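Local atomic coordinates of putative aspartate aminotransferase (Thermus thermophilus, PDB entry 1IUG), a protein that probably catalyses pyridoxal 5'-phosphate-dependent transfer of amino groups between amino acids and 2-oxo acids, as a class-V aminotransferase. Residues Gly60-Glu65 and Tyr211-Ala216; Ala66-Leu71 and Ala97-Glu102; Asn261-Gly266 and Gly336-Phe341; Tyr265-Glu270 and Glu343-Ile348. All blocks are in the same frame, centred on the assembly; numbering follows the deposited sequence.

Interaction 1 (Gly60-Glu65 and Tyr211-Ala216); sequences GTLAME and YYLDLA
L62 and L213 make the apolar part of this contact, together with the ring of Y212. The two methyls of L62 divide the work: CD1 lies 4.0 Å from L213 CD1, while CD2 comes to 3.8 Å from Y212 CE2. That second methyl sits at the edge of the tyrosine ring, in its plane, and the two side chains cross at about a right angle. In L213, CG lies between the backbone N and the carbonyl carbon (chi1 85°), and with chi2 at -153° CD1 points at L62 and E65.

The mixed polar and apolar part falls to E65. Its chain is extended, and L213 CD1 rests against it, 3.8 Å from E65 CG and 3.8 Å from E65 OE2.

Within the segment 211-216, a type I turn from Y211 to D214 precedes helix 215-222, and D214 is its N-cap, although the bond from A216 N to D214 OD1 is weak. At the N-terminal end of helix 60-71, G60 N and T61 OG1 bond to the phosphate of the modified residue at position 185.

The two segments thus meet by van der Waals contact alone, at the subunit interface, and their buried polar ends are satisfied elsewhere: E65 by K69 and by Y212 N of the second subunit, Y212 OH by T57 O and by S59 N of the second subunit.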
# COMPACT_ATOMS: atom_id res chain seq x y z
N GLY A 60 4.53 6.57 -1.55
CA GLY A 60 4.62 7.62 -2.55
C GLY A 60 5.26 7.16 -3.85
O GLY A 60 4.83 7.57 -4.93
N THR A 61 6.27 6.30 -3.75
CA THR A 61 6.98 5.78 -4.92
C THR A 61 6.01 5.08 -5.88
O THR A 61 6.13 5.22 -7.10
CB THR A 61 8.10 4.80 -4.50
OG1 THR A 61 9.02 5.48 -3.63
CG2 THR A 61 8.87 4.30 -5.72
N LEU A 62 5.03 4.38 -5.32
CA LEU A 62 4.03 3.68 -6.12
C LEU A 62 3.25 4.66 -6.99
O LEU A 62 2.97 4.39 -8.15
CB LEU A 62 3.06 2.91 -5.22
CG LEU A 62 1.96 2.13 -5.95
CD1 LEU A 62 2.58 0.98 -6.73
CD2 LEU A 62 0.94 1.61 -4.96
N ALA A 63 2.91 5.81 -6.41
CA ALA A 63 2.17 6.86 -7.11
C ALA A 63 3.01 7.44 -8.25
O ALA A 63 2.48 7.79 -9.31
CB ALA A 63 1.75 7.96 -6.14
N MET A 64 4.32 7.54 -8.03
CA MET A 64 5.25 8.07 -9.04
C MET A 64 5.30 7.13 -10.24
O MET A 64 5.25 7.57 -11.38
CB MET A 64 6.65 8.24 -8.45
CG MET A 64 6.79 9.38 -7.47
SD MET A 64 8.37 9.31 -6.61
CE MET A 64 9.52 9.88 -7.87
N GLU A 65 5.39 5.83 -9.96
CA GLU A 65 5.43 4.80 -11.00
C GLU A 65 4.13 4.75 -11.79
O GLU A 65 4.16 4.61 -13.01
CB GLU A 65 5.71 3.42 -10.39
CG GLU A 65 5.75 2.29 -11.43
CD GLU A 65 6.22 0.97 -10.86
OE1 GLU A 65 6.93 0.96 -9.84
OE2 GLU A 65 5.88 -0.08 -11.44
N TYR A 211 -1.07 -3.61 -14.04
CA TYR A 211 -2.23 -4.31 -13.48
C TYR A 211 -2.76 -3.65 -12.20
O TYR A 211 -3.81 -3.03 -12.21
CB TYR A 211 -1.97 -5.81 -13.24
CG TYR A 211 -3.25 -6.56 -12.98
CD1 TYR A 211 -4.10 -6.92 -14.04
CD2 TYR A 211 -3.67 -6.84 -11.68
CE1 TYR A 211 -5.32 -7.53 -13.80
CE2 TYR A 211 -4.90 -7.45 -11.44
CZ TYR A 211 -5.72 -7.78 -12.51
OH TYR A 211 -6.96 -8.34 -12.27
N TYR A 212 -2.02 -3.80 -11.10
CA TYR A 212 -2.42 -3.21 -9.82
C TYR A 212 -2.49 -1.70 -9.93
O TYR A 212 -3.36 -1.07 -9.31
CB TYR A 212 -1.42 -3.58 -8.72
CG TYR A 212 -1.75 -3.03 -7.34
CD1 TYR A 212 -2.58 -3.73 -6.47
CD2 TYR A 212 -1.18 -1.84 -6.89
CE1 TYR A 212 -2.84 -3.26 -5.17
CE2 TYR A 212 -1.43 -1.35 -5.61
CZ TYR A 212 -2.26 -2.07 -4.75
OH TYR A 212 -2.50 -1.61 -3.47
N LEU A 213 -1.60 -1.11 -10.73
CA LEU A 213 -1.56 0.33 -10.88
C LEU A 213 -2.14 0.90 -12.19
O LEU A 213 -1.75 1.98 -12.65
CB LEU A 213 -0.15 0.86 -10.57
CG LEU A 213 1.02 0.94 -11.56
CD1 LEU A 213 2.31 0.85 -10.75
CD2 LEU A 213 0.96 -0.16 -12.60
N ASP A 214 -3.08 0.16 -12.77
CA ASP A 214 -3.78 0.58 -13.99
C ASP A 214 -4.73 1.69 -13.50
O ASP A 214 -5.66 1.43 -12.74
CB ASP A 214 -4.58 -0.62 -14.53
CG ASP A 214 -5.40 -0.30 -15.78
OD1 ASP A 214 -5.95 0.82 -15.92
OD2 ASP A 214 -5.53 -1.20 -16.63
N LEU A 215 -4.47 2.92 -13.93
CA LEU A 215 -5.29 4.05 -13.51
C LEU A 215 -6.68 4.11 -14.15
O LEU A 215 -7.59 4.72 -13.59
CB LEU A 215 -4.53 5.37 -13.70
CG LEU A 215 -3.70 5.86 -12.50
CD1 LEU A 215 -3.09 4.71 -11.72
CD2 LEU A 215 -2.64 6.83 -12.97
N ALA A 216 -6.84 3.45 -15.30
CA ALA A 216 -8.13 3.42 -15.99
C ALA A 216 -9.20 2.75 -15.14
O ALA A 216 -10.30 3.30 -14.99
CB ALA A 216 -8.02 2.74 -17.34

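Interaction 2 (Ala66-Leu71 and Ala97-Glu102); sequences ALVKNL and AGLVVE
A97 meets K69 and V68 of helix 60-71 at the start of its segment. The lysine lies with its aliphatic part against the alanine: K69 CE is 3.6 Å from A97 CA and 3.6 Å from A97 CB, and CD is 3.8 Å from the same CB. The bend at chi2 (-60°) lays CD and CE along A97, while NZ goes on to salt bridges with E65 and E96. V68 adds CG1, which stands 4.0 Å from A97 CB.

G98 follows with positive phi (73°) and closes helix 85-96 in a Schellman motif. The chain thus leaves the helix and turns into strand 100-105, an outermost strand of the seven-stranded mixed sheet in the large domain typical of fold type I aminotransferases; helix 85-96 links it to the parallel strand 77-82 beside it.

L99 then directs its side chain back to helix 60-71. Its CD1 lies 3.9 Å from V68 CG1, the same methyl that meets A97, and the two side chains run obliquely to each other. V78 and F72 also touch L99. From V100 onward the strand runs on beside 77-82, its backbone bonded to E76 and V78.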
# COMPACT_ATOMS: atom_id res chain seq x y z
N ALA A 66 3.00 4.87 -11.10
CA ALA A 66 1.70 4.83 -11.76
C ALA A 66 1.50 6.02 -12.68
O ALA A 66 0.89 5.90 -13.75
CB ALA A 66 0.59 4.78 -10.72
N LEU A 67 2.01 7.18 -12.26
CA LEU A 67 1.91 8.40 -13.05
C LEU A 67 2.66 8.22 -14.36
O LEU A 67 2.11 8.48 -15.44
CB LEU A 67 2.51 9.58 -12.27
CG LEU A 67 2.48 11.00 -12.85
CD1 LEU A 67 2.63 11.99 -11.71
CD2 LEU A 67 3.58 11.23 -13.89
N VAL A 68 3.91 7.77 -14.26
CA VAL A 68 4.77 7.56 -15.42
C VAL A 68 4.24 6.50 -16.39
O VAL A 68 4.17 6.74 -17.60
CB VAL A 68 6.21 7.19 -14.97
CG1 VAL A 68 7.09 6.84 -16.17
CG2 VAL A 68 6.83 8.34 -14.19
N LYS A 69 3.86 5.35 -15.85
CA LYS A 69 3.33 4.22 -16.62
C LYS A 69 2.05 4.55 -17.38
O LYS A 69 1.87 4.10 -18.51
CB LYS A 69 3.00 3.04 -15.69
CG LYS A 69 4.17 2.23 -15.15
CD LYS A 69 4.98 1.61 -16.24
CE LYS A 69 6.13 0.77 -15.71
NZ LYS A 69 6.20 0.74 -14.23
N ASN A 70 1.15 5.28 -16.74
CA ASN A 70 -0.13 5.60 -17.35
C ASN A 70 -0.22 6.82 -18.25
O ASN A 70 -1.27 7.09 -18.81
CB ASN A 70 -1.21 5.66 -16.26
CG ASN A 70 -1.51 4.30 -15.66
OD1 ASN A 70 -2.50 3.67 -16.01
ND2 ASN A 70 -0.65 3.85 -14.76
N LEU A 71 0.88 7.56 -18.38
CA LEU A 71 0.90 8.75 -19.23
C LEU A 71 1.91 8.66 -20.36
O LEU A 71 1.86 9.45 -21.30
CB LEU A 71 1.17 10.01 -18.40
CG LEU A 71 0.01 10.47 -17.52
CD1 LEU A 71 0.46 11.64 -16.67
CD2 LEU A 71 -1.18 10.86 -18.39
N ALA A 97 10.21 1.77 -16.95
CA ALA A 97 8.95 1.89 -17.69
C ALA A 97 9.18 1.79 -19.21
O ALA A 97 8.24 1.92 -20.00
CB ALA A 97 8.27 3.20 -17.34
N GLY A 98 10.43 1.57 -19.60
CA GLY A 98 10.76 1.43 -21.01
C GLY A 98 10.74 2.71 -21.82
O GLY A 98 10.29 2.72 -22.97
N LEU A 99 11.24 3.80 -21.24
CA LEU A 99 11.27 5.09 -21.92
C LEU A 99 12.70 5.51 -22.27
O LEU A 99 13.66 5.07 -21.62
CB LEU A 99 10.65 6.17 -21.02
CG LEU A 99 9.23 5.97 -20.49
CD1 LEU A 99 8.85 7.15 -19.61
CD2 LEU A 99 8.25 5.83 -21.64
N VAL A 100 12.83 6.34 -23.30
CA VAL A 100 14.13 6.86 -23.70
C VAL A 100 14.33 8.10 -22.84
O VAL A 100 13.63 9.10 -23.00
CB VAL A 100 14.17 7.23 -25.20
CG1 VAL A 100 15.59 7.57 -25.61
CG2 VAL A 100 13.64 6.07 -26.04
N VAL A 101 15.29 8.03 -21.93
CA VAL A 101 15.52 9.11 -20.98
C VAL A 101 16.77 9.97 -21.09
O VAL A 101 17.90 9.46 -21.04
CB VAL A 101 15.44 8.56 -19.53
CG1 VAL A 101 15.42 9.69 -18.52
CG2 VAL A 101 14.21 7.67 -19.37
N GLU A 102 16.57 11.28 -21.21
CA GLU A 102 17.67 12.24 -21.23
C GLU A 102 17.82 12.66 -19.78
O GLU A 102 16.91 13.24 -19.19
CB GLU A 102 17.39 13.46 -22.11
CG GLU A 102 18.50 14.52 -21.98
CD GLU A 102 18.46 15.57 -23.08
OE1 GLU A 102 18.36 16.77 -22.76
OE2 GLU A 102 18.56 15.20 -24.27

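Interaction 3 (Asn261-Gly266 and Gly336-Phe341); sequences NALLYG and GVAGMF
The ring of F341 meets helix 250-270 with its edge: the carbonyl oxygen of L264 lies in the ring plane, 3.4 Å from F341 CE2 and 3.9 Å from F341 CD2. The aromatic C-H edge, slightly positive, thus faces a backbone oxygen, an electrostatically favourable approach that is not a conventional hydrogen bond. With CG anti to the backbone N (chi1 -167°), the phenyl group reaches from its own helix toward the partner. On one face, V267 of the facing helix sets its CG1 above the rim of the ring at CD2. F321 and L323 of strand 320-323 also pack on the phenylalanine.

Two aliphatic pairs complete the interface. L263 reaches A338, its CD2 standing 4.0 Å from A338 CB and its CG 4.1 Å from the same methyl. L264 sends CD2 to V337 CG1 at 4.1 Å, the two side chains running obliquely. Across the two segments the nearest CA atoms are those of L264 and A338, 6.3 Å apart.

The helices run nearly parallel: the axes of the two short segments come within 9.8 Å, with a signed crossing angle of -19°. L264 also covers A285, L323 and L325, so the pair of helices lies against the antiparallel strands 285-288 and 320-323 of the smaller sheet. R322, predicted to bind substrate, is on that second strand, its side chain about 9 Å from that of L264. The chemistry implies a packing surface of methyl groups, with one aromatic edge lying against an otherwise helix-bonded carbonyl.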
# COMPACT_ATOMS: atom_id res chain seq x y z
N ASN A 261 10.26 26.44 9.34
CA ASN A 261 11.46 25.99 8.64
C ASN A 261 12.52 27.08 8.63
O ASN A 261 13.71 26.80 8.79
CB ASN A 261 11.12 25.56 7.21
CG ASN A 261 12.16 24.63 6.63
OD1 ASN A 261 12.46 23.58 7.20
ND2 ASN A 261 12.73 25.01 5.49
N ALA A 262 12.07 28.33 8.44
CA ALA A 262 12.98 29.48 8.41
C ALA A 262 13.60 29.64 9.80
O ALA A 262 14.73 30.12 9.93
CB ALA A 262 12.21 30.73 8.03
N LEU A 263 12.86 29.22 10.82
CA LEU A 263 13.32 29.28 12.20
C LEU A 263 14.53 28.36 12.37
O LEU A 263 15.50 28.71 13.05
CB LEU A 263 12.19 28.86 13.15
CG LEU A 263 12.48 28.89 14.65
CD1 LEU A 263 12.70 30.33 15.11
CD2 LEU A 263 11.32 28.26 15.40
N LEU A 264 14.47 27.18 11.74
CA LEU A 264 15.56 26.21 11.81
C LEU A 264 16.81 26.70 11.08
O LEU A 264 17.93 26.52 11.57
CB LEU A 264 15.12 24.86 11.24
CG LEU A 264 13.97 24.15 11.97
CD1 LEU A 264 13.63 22.86 11.25
CD2 LEU A 264 14.36 23.89 13.42
N TYR A 265 16.62 27.29 9.90
CA TYR A 265 17.74 27.82 9.13
C TYR A 265 18.37 29.00 9.86
O TYR A 265 19.58 29.20 9.80
CB TYR A 265 17.30 28.24 7.73
CG TYR A 265 17.35 27.12 6.71
CD1 TYR A 265 16.19 26.69 6.06
CD2 TYR A 265 18.56 26.48 6.40
CE1 TYR A 265 16.23 25.68 5.12
CE2 TYR A 265 18.61 25.46 5.45
CZ TYR A 265 17.44 25.06 4.82
OH TYR A 265 17.48 24.05 3.89
N GLY A 266 17.54 29.78 10.56
CA GLY A 266 18.04 30.92 11.30
C GLY A 266 19.01 30.50 12.39
O GLY A 266 20.09 31.06 12.52
N GLY A 336 10.64 25.48 20.83
CA GLY A 336 11.31 24.55 21.71
C GLY A 336 12.39 23.78 20.97
O GLY A 336 13.47 23.53 21.51
N VAL A 337 12.09 23.39 19.73
CA VAL A 337 13.03 22.65 18.88
C VAL A 337 14.23 23.56 18.58
O VAL A 337 15.37 23.09 18.54
CB VAL A 337 12.38 22.21 17.53
CG1 VAL A 337 13.40 21.50 16.66
CG2 VAL A 337 11.21 21.28 17.79
N ALA A 338 13.95 24.84 18.36
CA ALA A 338 14.99 25.83 18.08
C ALA A 338 15.97 25.89 19.25
O ALA A 338 17.18 26.01 19.05
CB ALA A 338 14.36 27.20 17.84
N GLY A 339 15.43 25.79 20.47
CA GLY A 339 16.27 25.82 21.65
C GLY A 339 17.12 24.56 21.73
O GLY A 339 18.29 24.62 22.13
N MET A 340 16.53 23.43 21.35
CA MET A 340 17.23 22.15 21.35
C MET A 340 18.36 22.19 20.33
O MET A 340 19.44 21.64 20.56
CB MET A 340 16.27 21.02 20.98
CG MET A 340 16.90 19.63 20.99
SD MET A 340 15.94 18.40 20.10
CE MET A 340 14.53 18.22 21.21
N PHE A 341 18.09 22.83 19.20
CA PHE A 341 19.06 22.97 18.13
C PHE A 341 20.21 23.84 18.65
O PHE A 341 21.38 23.53 18.41
CB PHE A 341 18.40 23.58 16.89
CG PHE A 341 19.22 23.47 15.63
CD1 PHE A 341 20.35 22.66 15.57
CD2 PHE A 341 18.86 24.20 14.50
CE1 PHE A 341 21.12 22.58 14.41
CE2 PHE A 341 19.63 24.13 13.33
CZ PHE A 341 20.76 23.32 13.29

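Interaction 4 (Tyr265-Glu270 and Glu343-Ile348); sequences YGVGEE and EVLEEI
L345 carries the contact toward V267 and G268. It leaves its helix pointing toward helix 250-270, and CB and CG serve as the stem: the touching is left to one methyl at the end. The chi1 of -106° lies away from the usual staggered values, and with chi2 at 36° it brings CD2 over the backbone of the facing helix. That methyl is 3.6 Å from the carbonyl oxygen of V267, 4.1 Å from V267 CG1 and 4.3 Å from G268 CA. One methyl therefore meets a carbonyl, a side-chain methyl and a bare alpha carbon.

V267 has CG1 anti to its backbone N (chi1 175°), which puts CG1, rather than CG2, against L345 CD2; the two side chains approach at a slant. G268 brings only its backbone to the contact; the nearest pair of CA atoms, G268 and L345, is 8.0 Å apart. The buried area is small, 82 Å² for both segments together.

A salt bridge between E270 and R342 lies nearby, and V267 also packs on A338 of helix 331-348. On a neighbouring flank of that helix, V344 touches A301 and F302 of helix 295-303, and E347 forms a salt bridge with R305; Y265 and E269 of helix 250-270 lie against P275 of strand 274-275.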
# COMPACT_ATOMS: atom_id res chain seq x y z
N TYR A 265 16.62 27.29 9.90
CA TYR A 265 17.74 27.82 9.13
C TYR A 265 18.37 29.00 9.86
O TYR A 265 19.58 29.20 9.80
CB TYR A 265 17.30 28.24 7.73
CG TYR A 265 17.35 27.12 6.71
CD1 TYR A 265 16.19 26.69 6.06
CD2 TYR A 265 18.56 26.48 6.40
CE1 TYR A 265 16.23 25.68 5.12
CE2 TYR A 265 18.61 25.46 5.45
CZ TYR A 265 17.44 25.06 4.82
OH TYR A 265 17.48 24.05 3.89
N GLY A 266 17.54 29.78 10.56
CA GLY A 266 18.04 30.92 11.30
C GLY A 266 19.01 30.50 12.39
O GLY A 266 20.09 31.06 12.52
N VAL A 267 18.63 29.47 13.14
CA VAL A 267 19.46 28.94 14.22
C VAL A 267 20.76 28.34 13.71
O VAL A 267 21.83 28.57 14.28
CB VAL A 267 18.69 27.87 15.03
CG1 VAL A 267 19.60 27.23 16.07
CG2 VAL A 267 17.48 28.49 15.70
N GLY A 268 20.68 27.57 12.62
CA GLY A 268 21.86 26.94 12.05
C GLY A 268 22.85 27.94 11.49
O GLY A 268 24.06 27.81 11.71
N GLU A 269 22.35 28.95 10.79
CA GLU A 269 23.20 29.98 10.19
C GLU A 269 23.93 30.83 11.23
O GLU A 269 25.11 31.15 11.05
CB GLU A 269 22.39 30.87 9.25
CG GLU A 269 21.91 30.13 8.00
CD GLU A 269 21.05 30.99 7.09
OE1 GLU A 269 20.26 31.81 7.60
OE2 GLU A 269 21.16 30.82 5.86
N GLU A 270 23.25 31.18 12.32
CA GLU A 270 23.89 31.96 13.38
C GLU A 270 24.95 31.09 14.07
O GLU A 270 25.90 31.61 14.66
CB GLU A 270 22.87 32.48 14.39
CG GLU A 270 22.22 31.40 15.24
CD GLU A 270 21.47 31.95 16.45
OE1 GLU A 270 20.72 32.94 16.30
OE2 GLU A 270 21.65 31.39 17.55
N GLU A 343 21.24 24.15 21.76
CA GLU A 343 22.01 23.31 22.67
C GLU A 343 22.95 22.33 21.97
O GLU A 343 24.08 22.13 22.40
CB GLU A 343 21.08 22.55 23.62
CG GLU A 343 20.26 23.47 24.52
CD GLU A 343 19.49 22.73 25.60
OE1 GLU A 343 19.53 21.48 25.63
OE2 GLU A 343 18.84 23.40 26.43
N VAL A 344 22.46 21.70 20.89
CA VAL A 344 23.27 20.75 20.13
C VAL A 344 24.45 21.46 19.48
O VAL A 344 25.55 20.90 19.39
CB VAL A 344 22.42 20.04 19.04
CG1 VAL A 344 23.30 19.20 18.14
CG2 VAL A 344 21.37 19.16 19.70
N LEU A 345 24.23 22.70 19.06
CA LEU A 345 25.26 23.52 18.43
C LEU A 345 26.36 23.89 19.43
O LEU A 345 27.55 23.80 19.12
CB LEU A 345 24.63 24.77 17.81
CG LEU A 345 24.49 24.82 16.29
CD1 LEU A 345 24.17 23.46 15.71
CD2 LEU A 345 23.43 25.84 15.90
N GLU A 346 25.96 24.27 20.65
CA GLU A 346 26.89 24.64 21.70
C GLU A 346 27.75 23.47 22.16
O GLU A 346 28.83 23.66 22.71
CB GLU A 346 26.15 25.22 22.91
CG GLU A 346 25.36 26.49 22.62
CD GLU A 346 24.57 27.00 23.82
OE1 GLU A 346 24.34 26.21 24.77
OE2 GLU A 346 24.17 28.18 23.81
N GLU A 347 27.24 22.25 21.96
CA GLU A 347 27.95 21.04 22.36
C GLU A 347 28.94 20.54 21.32
O GLU A 347 30.08 20.21 21.65
CB GLU A 347 26.95 19.92 22.70
CG GLU A 347 27.61 18.63 23.20
CD GLU A 347 26.62 17.49 23.41
OE1 GLU A 347 26.80 16.43 22.77
OE2 GLU A 347 25.68 17.64 24.22
N ILE A 348 28.51 20.48 20.06
CA ILE A 348 29.35 20.00 18.97
C ILE A 348 30.42 20.97 18.48
O ILE A 348 31.33 20.58 17.75
CB ILE A 348 28.51 19.54 17.75
CG1 ILE A 348 27.78 20.73 17.11
CG2 ILE A 348 27.52 18.46 18.17
CD1 ILE A 348 27.08 20.40 15.81

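From the N terminus, helix 60-71 enters first and serves two contacts. Its later half closes a short loop with 97-102 in interaction 2, tying it to an edge strand of the large sheet; its earlier half waits for 211-216, so interaction 1 closes a longer loop that encloses interaction 2. The two touch through N70, whose side chain meets the backbone of L213 and L215. Interactions 3 and 4 open from overlapping segments after interaction 1 has closed, on the opposite side of the chain's centre. Each closes a loop of about 70 residues, and these loops cross rather than nest, since 3 opens and closes before 4. Both tie helix 331-348 to helix 250-270.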